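Local coordinates for regulatory protein E2 (Bovine papillomavirus type 1, PDB 2JEX) that regulates viral transcription and probably helps initiate viral DNA replication by partnering E1, represented here by its N-terminal transactivation domain, at residues Phe110-Arg115 and Asn136-Thr141; Ala148-Asp153 and Ile168-Phe173. The protein carries 1 engineered substitution. One frame throughout, in Å; residues are numbered along the deposited sequence.

Contact 1: Phe110-Arg115 and Asn136-Thr141; sequences FKKGAR and NLYMRT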
loop_
_atom_site.group_PDB
_atom_site.type_symbol
_atom_site.label_atom_id
_atom_site.label_comp_id
_atom_site.label_asym_id
_atom_site.label_seq_id
_atom_site.Cartn_x
_atom_site.Cartn_y
_atom_site.Cartn_z
ATOM N N PHE A 110 -3.988 -2.408 -3.982
ATOM C CA PHE A 110 -4.536 -1.170 -3.452
ATOM C C PHE A 110 -5.658 -1.477 -2.462
ATOM O O PHE A 110 -6.328 -2.512 -2.565
ATOM C CB PHE A 110 -4.969 -0.232 -4.585
ATOM C CG PHE A 110 -3.855 0.092 -5.554
ATOM C CD1 PHE A 110 -3.799 -0.524 -6.805
ATOM C CD2 PHE A 110 -2.843 0.988 -5.206
ATOM C CE1 PHE A 110 -2.766 -0.245 -7.695
ATOM C CE2 PHE A 110 -1.800 1.278 -6.097
ATOM C CZ PHE A 110 -1.756 0.662 -7.341
ATOM N N LYS A 111 -5.830 -0.598 -1.478
ATOM C CA LYS A 111 -6.676 -0.906 -0.325
ATOM C C LYS A 111 -7.461 0.298 0.171
ATOM O O LYS A 111 -6.898 1.373 0.359
ATOM C CB LYS A 111 -5.841 -1.469 0.835
ATOM C CG LYS A 111 -4.742 -2.440 0.446
ATOM C CD LYS A 111 -4.174 -3.118 1.674
ATOM C CE LYS A 111 -2.727 -3.515 1.523
ATOM N NZ LYS A 111 -2.309 -3.945 0.156
ATOM N N LYS A 112 -8.762 0.107 0.389
ATOM C CA LYS A 112 -9.604 1.124 1.028
ATOM C C LYS A 112 -10.426 0.518 2.174
ATOM O O LYS A 112 -10.692 -0.688 2.186
ATOM C CB LYS A 112 -10.518 1.806 0.005
ATOM C CG LYS A 112 -9.773 2.533 -1.129
ATOM C CD LYS A 112 -10.674 3.477 -1.908
ATOM C CE LYS A 112 -11.557 2.713 -2.875
ATOM N NZ LYS A 112 -12.104 3.578 -3.963
ATOM N N GLY A 113 -10.814 1.358 3.131
ATOM C CA GLY A 113 -11.645 0.925 4.255
ATOM C C GLY A 113 -10.825 0.321 5.383
ATOM O O GLY A 113 -10.835 -0.891 5.583
ATOM N N ALA A 114 -10.111 1.174 6.109
ATOM C CA ALA A 114 -9.215 0.729 7.174
ATOM C C ALA A 114 -9.971 0.542 8.477
ATOM O O ALA A 114 -10.870 1.333 8.813
ATOM C CB ALA A 114 -8.071 1.728 7.370
ATOM N N ARG A 115 -9.607 -0.512 9.202
ATOM C CA ARG A 115 -10.066 -0.686 10.576
ATOM C C ARG A 115 -9.030 -1.419 11.408
ATOM O O ARG A 115 -8.159 -2.106 10.872
ATOM C CB ARG A 115 -11.421 -1.398 10.637
ATOM C CG ARG A 115 -11.358 -2.871 10.346
ATOM C CD ARG A 115 -12.747 -3.405 10.148
ATOM N NE ARG A 115 -12.729 -4.849 9.955
ATOM C CZ ARG A 115 -12.630 -5.452 8.776
ATOM N NH1 ARG A 115 -12.522 -4.741 7.654
ATOM N NH2 ARG A 115 -12.638 -6.774 8.717
ATOM N N ASN A 136 -11.603 -3.424 1.704
ATOM C CA ASN A 136 -11.637 -3.451 0.244
ATOM C C ASN A 136 -10.240 -3.535 -0.351
ATOM O O ASN A 136 -9.412 -2.646 -0.152
ATOM C CB ASN A 136 -12.421 -2.247 -0.311
ATOM C CG ASN A 136 -13.863 -2.186 0.217
ATOM O OD1 ASN A 136 -14.553 -3.204 0.301
ATOM N ND2 ASN A 136 -14.313 -0.990 0.577
ATOM N N LEU A 137 -9.990 -4.630 -1.064
ATOM C CA LEU A 137 -8.687 -4.901 -1.656
ATOM C C LEU A 137 -8.834 -5.087 -3.153
ATOM O O LEU A 137 -9.700 -5.835 -3.613
ATOM C CB LEU A 137 -8.053 -6.159 -1.050
ATOM C CG LEU A 137 -7.858 -6.310 0.465
ATOM C CD1 LEU A 137 -7.246 -7.672 0.793
ATOM C CD2 LEU A 137 -6.991 -5.198 1.017
ATOM N N TYR A 138 -7.977 -4.405 -3.906
ATOM C CA TYR A 138 -8.007 -4.458 -5.364
ATOM C C TYR A 138 -6.709 -5.077 -5.884
ATOM O O TYR A 138 -5.647 -4.448 -5.842
ATOM C CB TYR A 138 -8.225 -3.056 -5.941
ATOM C CG TYR A 138 -9.429 -2.341 -5.370
ATOM C CD1 TYR A 138 -9.351 -1.678 -4.141
ATOM C CD2 TYR A 138 -10.646 -2.325 -6.054
ATOM C CE1 TYR A 138 -10.453 -1.023 -3.602
ATOM C CE2 TYR A 138 -11.761 -1.666 -5.524
ATOM C CZ TYR A 138 -11.653 -1.020 -4.298
ATOM O OH TYR A 138 -12.729 -0.367 -3.763
ATOM N N MET A 139 -6.809 -6.316 -6.363
ATOM C CA MET A 139 -5.638 -7.099 -6.751
ATOM C C MET A 139 -5.692 -7.610 -8.185
ATOM O O MET A 139 -6.744 -8.018 -8.677
ATOM C CB MET A 139 -5.398 -8.258 -5.771
ATOM C CG MET A 139 -6.656 -8.864 -5.163
ATOM S SD MET A 139 -6.335 -9.865 -3.686
ATOM C CE MET A 139 -5.574 -11.313 -4.435
ATOM N N ARG A 140 -4.539 -7.574 -8.848
ATOM C CA ARG A 140 -4.417 -8.083 -10.201
ATOM C C ARG A 140 -4.307 -9.601 -10.188
ATOM O O ARG A 140 -3.432 -10.168 -9.530
ATOM C CB ARG A 140 -3.218 -7.458 -10.929
ATOM C CG ARG A 140 -3.220 -7.722 -12.442
ATOM C CD ARG A 140 -2.215 -6.855 -13.195
ATOM N NE ARG A 140 -0.828 -7.272 -12.969
ATOM C CZ ARG A 140 0.240 -6.627 -13.435
ATOM N NH1 ARG A 140 0.098 -5.520 -14.158
ATOM N NH2 ARG A 140 1.458 -7.090 -13.174
ATOM N N THR A 141 -5.232 -10.237 -10.901
ATOM C CA THR A 141 -5.172 -11.659 -11.224
ATOM C C THR A 141 -4.713 -11.732 -12.679
ATOM O O THR A 141 -4.454 -10.694 -13.299
ATOM C CB THR A 141 -6.568 -12.324 -11.080
ATOM O OG1 THR A 141 -7.254 -11.773 -9.946
ATOM C CG2 THR A 141 -6.450 -13.839 -10.907
#
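The carbonyl oxygen Phe-110 O is approached by three groups of the facing strand. Tyr-138 N donates a nearly straight hydrogen bond to Phe-110 O at 2.8 Å, the CA-H of Leu-137 adds a weaker contact, and Phe-110 O lies in the plane of the Tyr-138 ring, at its edge, 3.5 Å from Tyr-138 CD1. The return bond, from Phe-110 N to Tyr-138 O, is longer at 3.2 Å. Two residues on, Lys-112 N and Asn-136 O form a bond of 2.9 Å, and Asn-136 N returns a bond to Lys-112 O, completing the pair. Phe-110/Tyr-138 and Lys-112/Asn-136 are thus antiparallel hydrogen-bonded pairs flanking the non-hydrogen-bonded pair Lys-111/Leu-137, in the hairpin of strands 110-120 and 128-140.

On the Lys-111 side of the sheet, its methylene chain crosses one branch of Leu-137, with Lys-111 CD 3.6 Å from Leu-137 CD2. A bend at the end of the lysine chain (chi4 -34°) accompanies the turn of NZ to the carbonyls of Cys-109 and Pro-106. On the other side, Lys-112 CE meets the phenol of Tyr-138 at OH, 3.4 Å away, after a bend at chi3 (-77°). Lys-112 NZ continues to Glu-90 and Pro-91 O and forms a cation-pi contact with Trp-92, which also meets the Tyr-138 ring edge-to-face. Helix 62-83 packs against Phe-110.

Each lysine therefore divides its work: the hydrocarbon stem covers a neighbour across the hairpin, while the ammonium end finds carbonyls, a carboxylate or an aromatic face. For the buried Lys-111, the two carbonyl oxygens probably offset much of the cost of burying the ammonium group, while its methylenes lie against Leu-137.

Contact 2: Ala148-Asp153 and Ile168-Phe173; sequences AKAGAD and IYYSAF. Engineered in segment 168-173: Ala-172 (natural residue Arg).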
loop_
_atom_site.group_PDB
_atom_site.type_symbol
_atom_site.label_atom_id
_atom_site.label_comp_id
_atom_site.label_asym_id
_atom_site.label_seq_id
_atom_site.Cartn_x
_atom_site.Cartn_y
_atom_site.Cartn_z
ATOM N N ALA A 148 -11.544 -7.730 -3.538
ATOM C CA ALA A 148 -11.508 -8.744 -2.498
ATOM C C ALA A 148 -11.785 -8.085 -1.152
ATOM O O ALA A 148 -11.522 -6.899 -0.965
ATOM C CB ALA A 148 -10.161 -9.453 -2.490
ATOM N N LYS A 149 -12.347 -8.854 -0.224
ATOM C CA LYS A 149 -12.619 -8.352 1.116
ATOM C C LYS A 149 -11.669 -9.006 2.107
ATOM O O LYS A 149 -11.380 -10.198 2.016
ATOM C CB LYS A 149 -14.084 -8.613 1.511
ATOM C CG LYS A 149 -15.106 -7.592 0.968
ATOM C CD LYS A 149 -15.365 -7.767 -0.534
ATOM C CE LYS A 149 -16.597 -6.989 -0.987
ATOM N NZ LYS A 149 -17.018 -7.394 -2.364
ATOM N N ALA A 150 -11.170 -8.218 3.045
ATOM C CA ALA A 150 -10.292 -8.744 4.075
ATOM C C ALA A 150 -10.967 -8.717 5.436
ATOM O O ALA A 150 -11.798 -7.848 5.721
ATOM C CB ALA A 150 -8.971 -7.978 4.116
ATOM N N GLY A 151 -10.604 -9.687 6.269
ATOM C CA GLY A 151 -11.100 -9.755 7.632
ATOM C C GLY A 151 -10.151 -10.556 8.488
ATOM O O GLY A 151 -9.113 -11.001 8.005
ATOM N N ALA A 152 -10.524 -10.725 9.754
ATOM C CA ALA A 152 -9.793 -11.535 10.714
ATOM C C ALA A 152 -10.712 -12.547 11.402
ATOM O O ALA A 152 -11.901 -12.279 11.631
ATOM C CB ALA A 152 -9.140 -10.650 11.749
ATOM N N ASP A 153 -10.155 -13.711 11.719
ATOM C CA ASP A 153 -10.840 -14.697 12.541
ATOM C C ASP A 153 -9.845 -15.264 13.555
ATOM O O ASP A 153 -8.846 -14.614 13.857
ATOM C CB ASP A 153 -11.472 -15.789 11.671
ATOM C CG ASP A 153 -10.466 -16.503 10.786
ATOM O OD1 ASP A 153 -10.902 -17.138 9.808
ATOM O OD2 ASP A 153 -9.246 -16.438 11.059
ATOM N N ILE A 168 -8.276 -16.902 2.269
ATOM C CA ILE A 168 -6.843 -17.062 2.013
ATOM C C ILE A 168 -6.033 -16.186 2.967
ATOM O O ILE A 168 -6.072 -14.955 2.899
ATOM C CB ILE A 168 -6.483 -16.847 0.516
ATOM C CG1 ILE A 168 -7.131 -17.953 -0.328
ATOM C CG2 ILE A 168 -4.966 -16.880 0.307
ATOM C CD1 ILE A 168 -7.580 -17.526 -1.709
ATOM N N TYR A 169 -5.311 -16.847 3.866
ATOM C CA TYR A 169 -4.630 -16.178 4.966
ATOM C C TYR A 169 -3.289 -15.611 4.551
ATOM O O TYR A 169 -2.471 -16.316 3.955
ATOM C CB TYR A 169 -4.466 -17.134 6.153
ATOM C CG TYR A 169 -5.789 -17.548 6.767
ATOM C CD1 TYR A 169 -6.349 -16.819 7.818
ATOM C CD2 TYR A 169 -6.487 -18.659 6.285
ATOM C CE1 TYR A 169 -7.561 -17.182 8.371
ATOM C CE2 TYR A 169 -7.700 -19.034 6.836
ATOM C CZ TYR A 169 -8.232 -18.291 7.879
ATOM O OH TYR A 169 -9.432 -18.659 8.432
ATOM N N TYR A 170 -3.081 -14.330 4.854
ATOM C CA TYR A 170 -1.794 -13.670 4.622
ATOM C C TYR A 170 -1.042 -13.451 5.935
ATOM O O TYR A 170 0.155 -13.171 5.939
ATOM C CB TYR A 170 -1.959 -12.367 3.825
ATOM C CG TYR A 170 -2.777 -11.265 4.477
ATOM C CD1 TYR A 170 -2.175 -10.323 5.316
ATOM C CD2 TYR A 170 -4.145 -11.133 4.214
ATOM C CE1 TYR A 170 -2.915 -9.297 5.899
ATOM C CE2 TYR A 170 -4.901 -10.113 4.795
ATOM C CZ TYR A 170 -4.276 -9.201 5.631
ATOM O OH TYR A 170 -5.002 -8.189 6.204
ATOM N N SER A 171 -1.763 -13.593 7.041
ATOM C CA SER A 171 -1.181 -13.512 8.368
ATOM C C SER A 171 -1.742 -14.650 9.211
ATOM O O SER A 171 -2.890 -15.078 9.018
ATOM C CB SER A 171 -1.518 -12.164 8.995
ATOM O OG SER A 171 -0.586 -11.801 9.996
ATOM N N ALA A 172 -0.925 -15.176 10.115
ATOM C CA ALA A 172 -1.372 -16.217 11.032
ATOM C C ALA A 172 -1.192 -15.732 12.460
ATOM O O ALA A 172 -0.088 -15.360 12.852
ATOM C CB ALA A 172 -0.585 -17.497 10.802
ATOM N N PHE A 173 -2.266 -15.739 13.240
ATOM C CA PHE A 173 -2.174 -15.283 14.629
ATOM C C PHE A 173 -1.369 -16.227 15.532
ATOM O O PHE A 173 -0.843 -15.812 16.567
ATOM C CB PHE A 173 -3.559 -14.984 15.220
ATOM C CG PHE A 173 -4.218 -13.759 14.649
ATOM C CD1 PHE A 173 -3.489 -12.588 14.429
ATOM C CD2 PHE A 173 -5.572 -13.768 14.342
ATOM C CE1 PHE A 173 -4.100 -11.450 13.900
ATOM C CE2 PHE A 173 -6.190 -12.642 13.816
ATOM C CZ PHE A 173 -5.446 -11.477 13.598
#
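Asp-153, Phe-173 and Tyr-169 carry most of this contact, and the aspartate touches both aromatic residues with different groups. Its carboxylate receives the hydroxyl of Tyr-169: Tyr-169 OH donates to Asp-153 OD1 at 2.5 Å, a short bond that uses the syn lone pair of that oxygen. The two side chains come from opposite directions. Asp-153 CG lies in the plane of the phenol at its edge, although the carboxylate itself is turned 36° from the ring. The second oxygen stays near that edge, Asp-153 OD2 being 3.3 Å from Tyr-169 CE1. With chi1 at 57°, Asp-153 CG sits between its own backbone N and carbonyl carbon, a rotation that carries the carboxylate to the Tyr-169 hydroxyl.

Both carboxylate oxygens have further partners. Asp-153 OD1 also forms a salt bridge with Arg-167, while Asp-153 OD2 accepts hydrogen bonds from the backbone N-H groups of Thr-155 and Gly-156, the first closing an Asx turn just after strand 145-152.

Phe-173 approaches the main chain instead. Its ring edge is directed at the carbonyl of Asp-153, whose oxygen lies in the ring plane, 3.3 Å from Phe-173 CE2. The same ring carbon packs against the methyl of Ala-152, with Ala-152 CB 4.1 Å from Phe-173 CE2. Leu-157, Tyr-186 and Val-188 also touch this phenylalanine.

Strand 157-161 lies between strands 145-152 and 166-169 in the sheet, so the contact spans two non-neighbouring strands and the segments that follow them. The buried carboxylate gathers a hydroxyl, an arginine and two backbone N-H groups; these donors would probably stabilise its negative charge and hold its rotation, tying the turn after strand 145-152 to Tyr-169 of strand 166-169.

In the fold
Contacts 1 and 2 share one antiparallel sheet and follow each other along the chain, their centres about 12 Å apart. They join where strands 128-140 and 145-152 run side by side: Leu-137 O is 2.6 Å from Ala-148 N, a probable hydrogen bond, and Leu-137 CD1 packs 3.8 Å from Ala-150 CB. Arg-115 adds a second polar link, with Arg-115 NH2 3.3 Å from Ala-150 O. Contact 1 lies nearer the middle of the chain, where helix 62-83 meets the sheet; contact 2 lies toward the sheet edge formed by strand 166-169. Together they span the sheet from the side where helix 62-83 packs on Phe-110 toward its edge strand 166-169.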